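Local coordinates for protein hexokinase (Schistosoma mansoni, PDB 1BDG) that catalyses the ATP-dependent phosphorylation of glucose and other hexoses to hexose 6-phosphate, the entry step of glycolysis, at residues V13-P18 with T264-S269; S231-M236 with P242-N247; E121-F126 with R185-K190; M345-D348 with V354-P357. All coordinates share one frame; numbering follows the deposited sequence.

The four contacts are spread over both lobes of the glucose-bound kinase, and none touches another. Contact 3 falls in the predicted small subdomain; contacts 2 and 4 fall in the predicted large one, as does the 264-269 side of contact 1. Contact 2 stands back from the sugar, the side chain of I246 being about 12 Å from the bound glucose. Contacts 1 and 4 share a side of the molecule, with nearest atoms about 12 Å apart, and contact 4 lies about 52 Å from contact 2, centre to centre. Contact 4 comes near the probable ATP site, the side chains of L346 and Y327 being about 8 Å apart.

Contact 1: residues V13-P18 with T264-S269; sequences VEILKP and TQFDKS
I15 and L16 both meet the F266 ring, but from different directions. I15 brings its CG2 methyl to the ring edge, in the ring plane, 3.7 Å from F266 CZ. L16 comes in obliquely, its CD2 lying 4.1 Å from F266 CE2, and each side chain crosses that of F266 at about a right angle. Further along, the P18 ring sets its CB 3.6 Å from T264 CG2.

F266 already leans to the N-terminal helix, and with CG anti to its carbonyl carbon (chi1 -53°) its ring continues that way. Within its helix, the Q265 CG lies over the centre of one ring face, so the chain neighbour covers that side.

Behind F266 the helix start is fixed by a capping box. T264 is the N-cap, and its N donates in a nearly straight bond (174°) at 3.1 Å to D267 OD2, which accepts with its anti lone pair. A weak bond from F266 N to T264 OG1 adds to the cap, while R373 makes a salt bridge to the same D267 OD2.

Around this pair, helix 288-304 touches I15 through Y301 and L16 through I298, and helix 357-389 packs Y365, A366 and M369 against L16.

Contact 2: residues S231-M236 with P242-N247; sequences SKVELM and PEVVIN. With SO4 (sulfate ion), chain E.
V233 and V244 stand 8.3 Å apart between their CA atoms, V233 at the centre of an inverse gamma turn that leads into the short 3-10 segment 234-236, and V244 in strand 243-247. The turn is closed by a weak bond from E234 N to K232 O; M236 N then donates to V233 O at 2.8 Å.

This backbone directs V233 and M236 at the strand. With V233 CG1 anti to the backbone N (chi1 -173°), the CG2 methyl falls beside that nitrogen and serves two partners: V244 CG1 and I246 CD1, each 3.6 Å from V233 CG2. The isoleucine meets V233 tip to tip, whereas V244 crosses it obliquely. M236 runs alongside V244 in the opposite direction. Its SD lies 3.5 Å from V244 CG2, and the bend at chi3 (124°) turns CE beside the same valine. P55 of strand 54-55 touches both V233 and M236.

V244 and I246 share one face of the strand; their backbones bond to E228 and Y226 of strand 222-229. V245, on the other face, packs on V199 and L202 of helix 197-206. At the strand end, N247 OD1 bonds to ND2 of N223, a substrate-binding residue.

K232, whose extended chain takes no part in the packing, donates from NZ to sulfate O2 at 3.3 Å; the ion probably comes from the crystallisation liquor. Between loop and strand the touching atoms are all aliphatic carbons and one thioether sulfur, so the pair is held by burial and fit of shape, without directional bonds.

Contact 3: residues E121-F126 with R185-K190; sequences ETLADF and RELNVK
L187 makes the closer part of this contact by resting its CD1 methyl on A124, 4.0 Å from A124 CB and 4.2 Å from A124 CA. The leucine gets there with CG anti to its carbonyl carbon (chi1 -66°), which carries the branch out to the helix, where alanine's single methyl lets it approach the backbone. Deeper in, L123 turns CD2 to two partners at looser spacing: L187 CD1 and V189 CG2, each 4.5 Å from L123 CD2. L139 of strand 137-143 and L182 of helix 174-183 touch both L123 and V189, enclosing this inner end.

The contact thus joins helix 112-129 to the edge strand 189-195 of the five-stranded mixed sheet in the small subdomain; T122 and F126 of the same helix pack on strands 80-87 and 95-101 of that sheet. L187 follows a Schellman motif: helix 174-183 ends with E186 N bonded to D183 O and L187 N to L182 O, E186 taking the positive phi (47°). An inverse gamma turn at N188 then swings the chain into the strand, with V189 O accepting from Q179 NE2.

The outer side is slack and open to solvent. R185 lays its CD 4.7 Å from E121 CA, but the charged ends do not meet: R185 NE is 7.7 Å from E121 OE1, and both residues are exposed.

Contact 4: residues M345-D348 with V354-P357; sequences MLTD and VVEP
The turn from helix 340-349 into the long helix 357-389 folds back on itself here, V355 of the connection pressing against L346 and T347 of the first helix. Each valine methyl has its own partner. V355 CG2, anti to the backbone N, lies 3.5 Å from L346 CD1, and CG1, placed between the N and the carbonyl carbon (chi1 60°), lies 3.4 Å from T347 CG2. Both helix side chains cross the valine at about a right angle, so V355 straddles the two.

T347 presents its methyl rather than its hydroxyl because OG1 turns back to the helix backbone and hydrogen-bonds with Y344 O. The helix has a wider pi-type turn at 345-348, and the chain beyond it returns through a backbone bond between L346 and V352. On the far side of the connection E356 is the N-cap of helix 357-389; its N donates to D359 OD2, one of the first side chains of that helix.

N360 of the same long helix touches both L346 and V355, and V363 also reaches L346, as do F309 and V352. M345, next to L346, shares V363 with it and also packs on Y327 and V331 of helix 327-331, Y327 belonging to the probable ATP site.

Contact 1: residues V13-P18 with T264-S269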
loop_
_atom_site.group_PDB
_atom_site.type_symbol
_atom_site.label_atom_id
_atom_site.label_comp_id
_atom_site.label_asym_id
_atom_site.label_seq_id
_atom_site.Cartn_x
_atom_site.Cartn_y
_atom_site.Cartn_z
ATOM N N VAL A 13 5.142 -17.350 23.567
ATOM C CA VAL A 13 4.104 -17.992 22.786
ATOM C C VAL A 13 2.710 -17.573 23.254
ATOM O O VAL A 13 1.871 -17.153 22.461
ATOM C CB VAL A 13 4.243 -19.511 22.829
ATOM C CG1 VAL A 13 2.987 -20.178 22.242
ATOM C CG2 VAL A 13 5.492 -19.921 22.052
ATOM N N GLU A 14 2.511 -17.602 24.564
ATOM C CA GLU A 14 1.240 -17.262 25.180
ATOM C C GLU A 14 0.838 -15.798 24.949
ATOM O O GLU A 14 -0.344 -15.484 24.758
ATOM C CB GLU A 14 1.326 -17.592 26.675
ATOM C CG GLU A 14 0.006 -17.974 27.311
ATOM C CD GLU A 14 -0.680 -19.125 26.592
ATOM O OE1 GLU A 14 0.027 -19.901 25.888
ATOM O OE2 GLU A 14 -1.928 -19.244 26.723
ATOM N N ILE A 15 1.825 -14.913 24.943
ATOM C CA ILE A 15 1.592 -13.480 24.748
ATOM C C ILE A 15 1.259 -13.198 23.280
ATOM O O ILE A 15 0.317 -12.447 22.969
ATOM C CB ILE A 15 2.847 -12.656 25.228
ATOM C CG1 ILE A 15 3.045 -12.880 26.731
ATOM C CG2 ILE A 15 2.710 -11.161 24.895
ATOM C CD1 ILE A 15 4.455 -12.752 27.196
ATOM N N LEU A 16 2.005 -13.840 22.379
ATOM C CA LEU A 16 1.796 -13.670 20.942
ATOM C C LEU A 16 0.700 -14.557 20.360
ATOM O O LEU A 16 0.409 -14.496 19.170
ATOM C CB LEU A 16 3.104 -13.874 20.184
ATOM C CG LEU A 16 4.179 -12.871 20.584
ATOM C CD1 LEU A 16 5.400 -13.115 19.755
ATOM C CD2 LEU A 16 3.667 -11.457 20.384
ATOM N N LYS A 17 0.034 -15.323 21.213
ATOM C CA LYS A 17 -1.037 -16.199 20.745
ATOM C C LYS A 17 -2.181 -15.451 20.033
ATOM O O LYS A 17 -2.705 -15.931 19.035
ATOM C CB LYS A 17 -1.552 -17.094 21.884
ATOM C CG LYS A 17 -2.173 -18.387 21.400
ATOM C CD LYS A 17 -2.330 -19.419 22.491
ATOM C CE LYS A 17 -3.309 -20.476 21.996
ATOM N NZ LYS A 17 -3.569 -21.610 22.922
ATOM N N PRO A 18 -2.544 -14.242 20.493
ATOM C CA PRO A 18 -3.625 -13.519 19.820
ATOM C C PRO A 18 -3.341 -13.192 18.367
ATOM O O PRO A 18 -4.224 -12.683 17.689
ATOM C CB PRO A 18 -3.755 -12.251 20.652
ATOM C CG PRO A 18 -3.464 -12.742 22.000
ATOM C CD PRO A 18 -2.215 -13.570 21.756
ATOM N N THR A 264 -4.834 -6.744 18.566
ATOM C CA THR A 264 -4.165 -6.967 19.849
ATOM C C THR A 264 -3.701 -5.647 20.460
ATOM O O THR A 264 -3.853 -4.583 19.847
ATOM C CB THR A 264 -2.945 -7.886 19.674
ATOM O OG1 THR A 264 -1.936 -7.204 18.924
ATOM C CG2 THR A 264 -3.331 -9.159 18.939
ATOM N N GLN A 265 -3.112 -5.717 21.653
ATOM C CA GLN A 265 -2.635 -4.513 22.348
ATOM C C GLN A 265 -1.436 -3.854 21.672
ATOM O O GLN A 265 -1.208 -2.652 21.815
ATOM C CB GLN A 265 -2.325 -4.796 23.829
ATOM C CG GLN A 265 -1.377 -5.966 24.083
ATOM C CD GLN A 265 -0.711 -5.922 25.462
ATOM O OE1 GLN A 265 0.256 -5.178 25.685
ATOM N NE2 GLN A 265 -1.204 -6.743 26.375
ATOM N N PHE A 266 -0.684 -4.651 20.929
ATOM C CA PHE A 266 0.477 -4.176 20.208
ATOM C C PHE A 266 -0.020 -3.350 19.024
ATOM O O PHE A 266 0.590 -2.360 18.632
ATOM C CB PHE A 266 1.277 -5.384 19.754
ATOM C CG PHE A 266 1.611 -6.329 20.876
ATOM C CD1 PHE A 266 2.469 -5.940 21.898
ATOM C CD2 PHE A 266 1.037 -7.590 20.936
ATOM C CE1 PHE A 266 2.755 -6.785 22.963
ATOM C CE2 PHE A 266 1.318 -8.445 21.997
ATOM C CZ PHE A 266 2.184 -8.036 23.017
ATOM N N ASP A 267 -1.156 -3.763 18.480
ATOM C CA ASP A 267 -1.791 -3.077 17.367
ATOM C C ASP A 267 -2.349 -1.734 17.865
ATOM O O ASP A 267 -2.318 -0.725 17.152
ATOM C CB ASP A 267 -2.934 -3.944 16.793
ATOM C CG ASP A 267 -2.439 -5.112 15.947
ATOM O OD1 ASP A 267 -1.552 -4.914 15.088
ATOM O OD2 ASP A 267 -2.966 -6.228 16.111
ATOM N N LYS A 268 -2.829 -1.728 19.107
ATOM C CA LYS A 268 -3.407 -0.536 19.716
ATOM C C LYS A 268 -2.375 0.476 20.162
ATOM O O LYS A 268 -2.560 1.665 19.928
ATOM C CB LYS A 268 -4.322 -0.910 20.887
ATOM C CG LYS A 268 -5.489 -1.748 20.468
ATOM C CD LYS A 268 -6.386 -2.136 21.613
ATOM C CE LYS A 268 -7.394 -3.140 21.081
ATOM N NZ LYS A 268 -8.598 -3.347 21.902
ATOM N N SER A 269 -1.287 0.038 20.788
ATOM C CA SER A 269 -0.269 0.984 21.224
ATOM C C SER A 269 0.609 1.444 20.066
ATOM O O SER A 269 1.322 2.445 20.188
ATOM C CB SER A 269 0.576 0.411 22.351
ATOM O OG SER A 269 1.273 -0.738 21.924
#

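Contact 2: residues S231-M236 with P242-N247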
loop_
_atom_site.group_PDB
_atom_site.type_symbol
_atom_site.label_atom_id
_atom_site.label_comp_id
_atom_site.label_asym_id
_atom_site.label_seq_id
_atom_site.Cartn_x
_atom_site.Cartn_y
_atom_site.Cartn_z
ATOM N N SER A 231 -23.265 -0.213 -12.442
ATOM C CA SER A 231 -24.704 -0.121 -12.157
ATOM C C SER A 231 -24.858 -0.159 -10.652
ATOM O O SER A 231 -25.884 0.255 -10.106
ATOM C CB SER A 231 -25.463 -1.263 -12.786
ATOM N N LYS A 232 -23.802 -0.644 -10.001
ATOM C CA LYS A 232 -23.733 -0.769 -8.557
ATOM C C LYS A 232 -23.054 0.421 -7.903
ATOM O O LYS A 232 -23.305 0.703 -6.747
ATOM C CB LYS A 232 -22.977 -2.036 -8.181
ATOM C CG LYS A 232 -23.542 -3.293 -8.789
ATOM C CD LYS A 232 -22.769 -4.511 -8.326
ATOM C CE LYS A 232 -23.463 -5.795 -8.749
ATOM N NZ LYS A 232 -22.701 -6.993 -8.327
ATOM N N VAL A 233 -22.172 1.111 -8.625
ATOM C CA VAL A 233 -21.490 2.256 -8.034
ATOM C C VAL A 233 -22.443 3.438 -8.011
ATOM O O VAL A 233 -22.301 4.364 -8.797
ATOM C CB VAL A 233 -20.229 2.637 -8.803
ATOM C CG1 VAL A 233 -19.482 3.704 -8.033
ATOM C CG2 VAL A 233 -19.346 1.424 -9.010
ATOM N N GLU A 234 -23.377 3.428 -7.068
ATOM C CA GLU A 234 -24.391 4.480 -6.984
ATOM C C GLU A 234 -23.918 5.931 -6.917
ATOM O O GLU A 234 -24.563 6.829 -7.476
ATOM C CB GLU A 234 -25.362 4.180 -5.853
ATOM C CG GLU A 234 -26.080 2.843 -6.011
ATOM C CD GLU A 234 -26.997 2.558 -4.854
ATOM O OE1 GLU A 234 -27.126 3.431 -3.968
ATOM O OE2 GLU A 234 -27.592 1.460 -4.821
ATOM N N LEU A 235 -22.785 6.165 -6.269
ATOM C CA LEU A 235 -22.263 7.512 -6.168
ATOM C C LEU A 235 -21.826 8.008 -7.526
ATOM O O LEU A 235 -21.667 9.201 -7.720
ATOM C CB LEU A 235 -21.096 7.576 -5.192
ATOM C CG LEU A 235 -21.463 7.282 -3.741
ATOM C CD1 LEU A 235 -20.276 6.706 -3.019
ATOM C CD2 LEU A 235 -21.958 8.529 -3.061
ATOM N N MET A 236 -21.653 7.108 -8.479
ATOM C CA MET A 236 -21.229 7.512 -9.804
ATOM C C MET A 236 -22.414 8.018 -10.622
ATOM O O MET A 236 -22.228 8.616 -11.683
ATOM C CB MET A 236 -20.551 6.336 -10.510
ATOM C CG MET A 236 -19.460 6.727 -11.481
ATOM S SD MET A 236 -18.506 5.319 -12.065
ATOM C CE MET A 236 -18.684 5.447 -13.855
ATOM N N PRO A 242 -20.395 0.222 -19.072
ATOM C CA PRO A 242 -20.668 -0.852 -18.137
ATOM C C PRO A 242 -19.871 -0.898 -16.863
ATOM O O PRO A 242 -20.422 -1.276 -15.819
ATOM C CB PRO A 242 -20.423 -2.089 -18.985
ATOM C CG PRO A 242 -19.299 -1.657 -19.849
ATOM C CD PRO A 242 -19.751 -0.301 -20.284
ATOM N N GLU A 243 -18.590 -0.522 -16.927
ATOM C CA GLU A 243 -17.713 -0.614 -15.749
ATOM C C GLU A 243 -16.871 0.604 -15.361
ATOM O O GLU A 243 -16.728 1.576 -16.123
ATOM C CB GLU A 243 -16.768 -1.806 -15.928
ATOM C CG GLU A 243 -17.426 -3.068 -16.458
ATOM C CD GLU A 243 -16.452 -4.208 -16.609
ATOM O OE1 GLU A 243 -15.476 -4.049 -17.364
ATOM O OE2 GLU A 243 -16.668 -5.260 -15.972
ATOM N N VAL A 244 -16.282 0.497 -14.171
ATOM C CA VAL A 244 -15.415 1.523 -13.587
ATOM C C VAL A 244 -14.446 0.879 -12.590
ATOM O O VAL A 244 -14.797 -0.062 -11.873
ATOM C CB VAL A 244 -16.216 2.613 -12.842
ATOM C CG1 VAL A 244 -16.811 2.051 -11.545
ATOM C CG2 VAL A 244 -15.335 3.822 -12.561
ATOM N N VAL A 245 -13.210 1.350 -12.590
ATOM C CA VAL A 245 -12.233 0.812 -11.675
ATOM C C VAL A 245 -12.531 1.461 -10.344
ATOM O O VAL A 245 -12.611 2.680 -10.260
ATOM C CB VAL A 245 -10.777 1.111 -12.140
ATOM C CG1 VAL A 245 -9.774 0.591 -11.123
ATOM C CG2 VAL A 245 -10.511 0.449 -13.483
ATOM N N ILE A 246 -12.793 0.646 -9.331
ATOM C CA ILE A 246 -13.084 1.150 -7.997
ATOM C C ILE A 246 -11.838 1.155 -7.126
ATOM O O ILE A 246 -11.088 0.186 -7.120
ATOM C CB ILE A 246 -14.160 0.286 -7.290
ATOM C CG1 ILE A 246 -15.543 0.549 -7.894
ATOM C CG2 ILE A 246 -14.205 0.601 -5.800
ATOM C CD1 ILE A 246 -16.177 1.832 -7.439
ATOM N N ASN A 247 -11.607 2.256 -6.422
ATOM C CA ASN A 247 -10.481 2.364 -5.503
ATOM C C ASN A 247 -11.102 2.079 -4.130
ATOM O O ASN A 247 -11.744 2.942 -3.512
ATOM C CB ASN A 247 -9.876 3.763 -5.555
ATOM C CG ASN A 247 -8.783 3.972 -4.525
ATOM O OD1 ASN A 247 -8.280 3.033 -3.920
ATOM N ND2 ASN A 247 -8.405 5.216 -4.331
HETATM S S SO4 E . -23.115 -6.356 -4.139
HETATM O O1 SO4 E . -22.753 -7.126 -2.976
HETATM O O2 SO4 E . -22.093 -6.496 -5.135
HETATM O O3 SO4 E . -24.368 -6.849 -4.656
HETATM O O4 SO4 E . -23.242 -4.966 -3.790
#

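Contact 3: residues E121-F126 with R185-K190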
loop_
_atom_site.group_PDB
_atom_site.type_symbol
_atom_site.label_atom_id
_atom_site.label_comp_id
_atom_site.label_asym_id
_atom_site.label_seq_id
_atom_site.Cartn_x
_atom_site.Cartn_y
_atom_site.Cartn_z
ATOM N N GLU A 121 9.609 21.647 -8.822
ATOM C CA GLU A 121 11.047 21.963 -8.767
ATOM C C GLU A 121 11.809 20.777 -9.375
ATOM O O GLU A 121 12.558 20.929 -10.337
ATOM C CB GLU A 121 11.474 22.156 -7.295
ATOM C CG GLU A 121 12.839 22.857 -7.030
ATOM C CD GLU A 121 14.082 21.931 -7.080
ATOM O OE1 GLU A 121 14.629 21.745 -8.201
ATOM O OE2 GLU A 121 14.535 21.436 -5.998
ATOM N N THR A 122 11.507 19.591 -8.848
ATOM C CA THR A 122 12.094 18.318 -9.261
ATOM C C THR A 122 11.857 17.935 -10.728
ATOM O O THR A 122 12.815 17.748 -11.486
ATOM C CB THR A 122 11.589 17.205 -8.337
ATOM O OG1 THR A 122 12.533 16.992 -7.276
ATOM C CG2 THR A 122 11.357 15.927 -9.099
ATOM N N LEU A 123 10.593 17.783 -11.125
ATOM C CA LEU A 123 10.249 17.437 -12.514
ATOM C C LEU A 123 10.994 18.319 -13.524
ATOM O O LEU A 123 11.448 17.830 -14.565
ATOM C CB LEU A 123 8.738 17.591 -12.734
ATOM C CG LEU A 123 8.196 17.591 -14.165
ATOM C CD1 LEU A 123 8.434 16.237 -14.817
ATOM C CD2 LEU A 123 6.714 17.929 -14.149
ATOM N N ALA A 124 11.132 19.603 -13.197
ATOM C CA ALA A 124 11.812 20.550 -14.078
ATOM C C ALA A 124 13.236 20.093 -14.364
ATOM O O ALA A 124 13.673 20.067 -15.532
ATOM C CB ALA A 124 11.822 21.938 -13.464
ATOM N N ASP A 125 13.941 19.707 -13.298
ATOM C CA ASP A 125 15.325 19.231 -13.406
ATOM C C ASP A 125 15.376 18.132 -14.472
ATOM O O ASP A 125 16.100 18.235 -15.451
ATOM C CB ASP A 125 15.790 18.695 -12.049
ATOM C CG ASP A 125 17.271 18.382 -12.012
ATOM O OD1 ASP A 125 18.091 19.334 -11.941
ATOM O OD2 ASP A 125 17.611 17.176 -12.048
ATOM N N PHE A 126 14.510 17.143 -14.316
ATOM C CA PHE A 126 14.383 16.006 -15.228
ATOM C C PHE A 126 14.208 16.502 -16.662
ATOM O O PHE A 126 14.938 16.087 -17.566
ATOM C CB PHE A 126 13.170 15.173 -14.789
ATOM C CG PHE A 126 12.949 13.924 -15.577
ATOM C CD1 PHE A 126 13.736 12.810 -15.366
ATOM C CD2 PHE A 126 11.913 13.846 -16.505
ATOM C CE1 PHE A 126 13.498 11.629 -16.068
ATOM C CE2 PHE A 126 11.668 12.681 -17.209
ATOM C CZ PHE A 126 12.463 11.563 -16.990
ATOM N N ARG A 185 6.462 27.444 -12.673
ATOM C CA ARG A 185 7.806 26.997 -13.062
ATOM C C ARG A 185 7.886 26.956 -14.590
ATOM O O ARG A 185 8.708 26.258 -15.172
ATOM C CB ARG A 185 8.153 25.615 -12.452
ATOM C CG ARG A 185 8.686 25.651 -11.006
ATOM C CD ARG A 185 10.195 26.015 -10.907
ATOM N NE ARG A 185 10.519 27.298 -11.548
ATOM C CZ ARG A 185 10.680 28.469 -10.915
ATOM N NH1 ARG A 185 10.563 28.549 -9.586
ATOM N NH2 ARG A 185 10.892 29.580 -11.630
ATOM N N GLU A 186 6.989 27.684 -15.234
ATOM C CA GLU A 186 6.960 27.762 -16.685
ATOM C C GLU A 186 7.066 26.440 -17.438
ATOM O O GLU A 186 7.700 26.367 -18.499
ATOM C CB GLU A 186 8.039 28.725 -17.168
ATOM C CG GLU A 186 7.619 30.194 -17.065
ATOM C CD GLU A 186 8.655 31.025 -16.368
ATOM O OE1 GLU A 186 9.753 31.196 -16.957
ATOM O OE2 GLU A 186 8.372 31.483 -15.238
ATOM N N LEU A 187 6.459 25.392 -16.891
ATOM C CA LEU A 187 6.480 24.096 -17.549
ATOM C C LEU A 187 5.173 23.924 -18.331
ATOM O O LEU A 187 4.089 24.174 -17.811
ATOM C CB LEU A 187 6.670 23.001 -16.502
ATOM C CG LEU A 187 8.031 23.049 -15.793
ATOM C CD1 LEU A 187 8.021 22.183 -14.532
ATOM C CD2 LEU A 187 9.095 22.577 -16.750
ATOM N N ASN A 188 5.268 23.549 -19.595
ATOM C CA ASN A 188 4.072 23.370 -20.401
ATOM C C ASN A 188 3.385 22.022 -20.134
ATOM O O ASN A 188 3.429 21.112 -20.981
ATOM C CB ASN A 188 4.423 23.524 -21.896
ATOM N N VAL A 189 2.745 21.882 -18.973
ATOM C CA VAL A 189 2.049 20.627 -18.652
ATOM C C VAL A 189 0.552 20.778 -18.850
ATOM O O VAL A 189 -0.175 21.192 -17.928
ATOM C CB VAL A 189 2.341 20.141 -17.207
ATOM C CG1 VAL A 189 1.462 18.898 -16.876
ATOM C CG2 VAL A 189 3.857 19.802 -17.060
ATOM N N LYS A 190 0.105 20.420 -20.053
ATOM C CA LYS A 190 -1.290 20.533 -20.481
ATOM C C LYS A 190 -2.388 19.943 -19.594
ATOM O O LYS A 190 -3.310 20.640 -19.196
ATOM C CB LYS A 190 -1.434 19.997 -21.927
#

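Contact 4: residues M345-D348 with V354-P357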
loop_
_atom_site.group_PDB
_atom_site.type_symbol
_atom_site.label_atom_id
_atom_site.label_comp_id
_atom_site.label_asym_id
_atom_site.label_seq_id
_atom_site.Cartn_x
_atom_site.Cartn_y
_atom_site.Cartn_z
ATOM N N MET A 345 20.910 -8.694 13.508
ATOM C CA MET A 345 19.994 -7.559 13.581
ATOM C C MET A 345 20.028 -6.872 14.922
ATOM O O MET A 345 20.223 -5.660 15.001
ATOM C CB MET A 345 18.560 -7.981 13.270
ATOM C CG MET A 345 17.559 -6.839 13.349
ATOM S SD MET A 345 15.900 -7.432 13.029
ATOM C CE MET A 345 15.257 -7.558 14.672
ATOM N N LEU A 346 19.847 -7.657 15.975
ATOM C CA LEU A 346 19.841 -7.127 17.325
ATOM C C LEU A 346 21.114 -6.333 17.630
ATOM O O LEU A 346 21.036 -5.177 18.059
ATOM C CB LEU A 346 19.673 -8.258 18.342
ATOM C CG LEU A 346 18.455 -9.190 18.290
ATOM C CD1 LEU A 346 18.272 -9.862 19.656
ATOM C CD2 LEU A 346 17.199 -8.400 17.912
ATOM N N THR A 347 22.267 -6.923 17.326
ATOM C CA THR A 347 23.570 -6.315 17.595
ATOM C C THR A 347 24.035 -5.224 16.621
ATOM O O THR A 347 24.562 -4.174 17.022
ATOM C CB THR A 347 24.642 -7.380 17.586
ATOM O OG1 THR A 347 24.832 -7.819 16.235
ATOM C CG2 THR A 347 24.217 -8.561 18.420
ATOM N N ASP A 348 23.884 -5.500 15.336
ATOM C CA ASP A 348 24.294 -4.575 14.304
ATOM C C ASP A 348 23.337 -3.463 13.877
ATOM O O ASP A 348 23.753 -2.293 13.755
ATOM C CB ASP A 348 24.746 -5.356 13.091
ATOM C CG ASP A 348 26.213 -5.566 13.084
ATOM O OD1 ASP A 348 26.903 -4.543 12.903
ATOM O OD2 ASP A 348 26.666 -6.727 13.274
ATOM N N VAL A 354 24.084 -6.324 25.031
ATOM C CA VAL A 354 24.361 -7.716 25.381
ATOM C C VAL A 354 23.184 -8.518 24.843
ATOM O O VAL A 354 22.038 -8.216 25.182
ATOM C CB VAL A 354 24.415 -7.915 26.910
ATOM C CG1 VAL A 354 24.864 -9.311 27.247
ATOM C CG2 VAL A 354 25.335 -6.892 27.536
ATOM N N VAL A 355 23.464 -9.537 24.027
ATOM C CA VAL A 355 22.419 -10.363 23.421
ATOM C C VAL A 355 22.610 -11.864 23.677
ATOM O O VAL A 355 23.742 -12.373 23.671
ATOM C CB VAL A 355 22.335 -10.102 21.899
ATOM C CG1 VAL A 355 23.647 -10.443 21.248
ATOM C CG2 VAL A 355 21.214 -10.916 21.263
ATOM N N GLU A 356 21.495 -12.571 23.874
ATOM C CA GLU A 356 21.508 -14.011 24.136
ATOM C C GLU A 356 20.653 -14.838 23.177
ATOM O O GLU A 356 19.686 -14.349 22.593
ATOM C CB GLU A 356 20.984 -14.305 25.545
ATOM C CG GLU A 356 21.723 -13.642 26.671
ATOM C CD GLU A 356 21.537 -14.379 27.976
ATOM O OE1 GLU A 356 20.572 -15.168 28.093
ATOM O OE2 GLU A 356 22.368 -14.189 28.886
ATOM N N PRO A 357 20.975 -16.128 23.041
ATOM C CA PRO A 357 20.234 -17.039 22.171
ATOM C C PRO A 357 18.716 -16.947 22.395
ATOM O O PRO A 357 17.948 -16.917 21.433
ATOM C CB PRO A 357 20.799 -18.403 22.565
ATOM C CG PRO A 357 22.255 -18.079 22.720
ATOM C CD PRO A 357 22.232 -16.765 23.492
#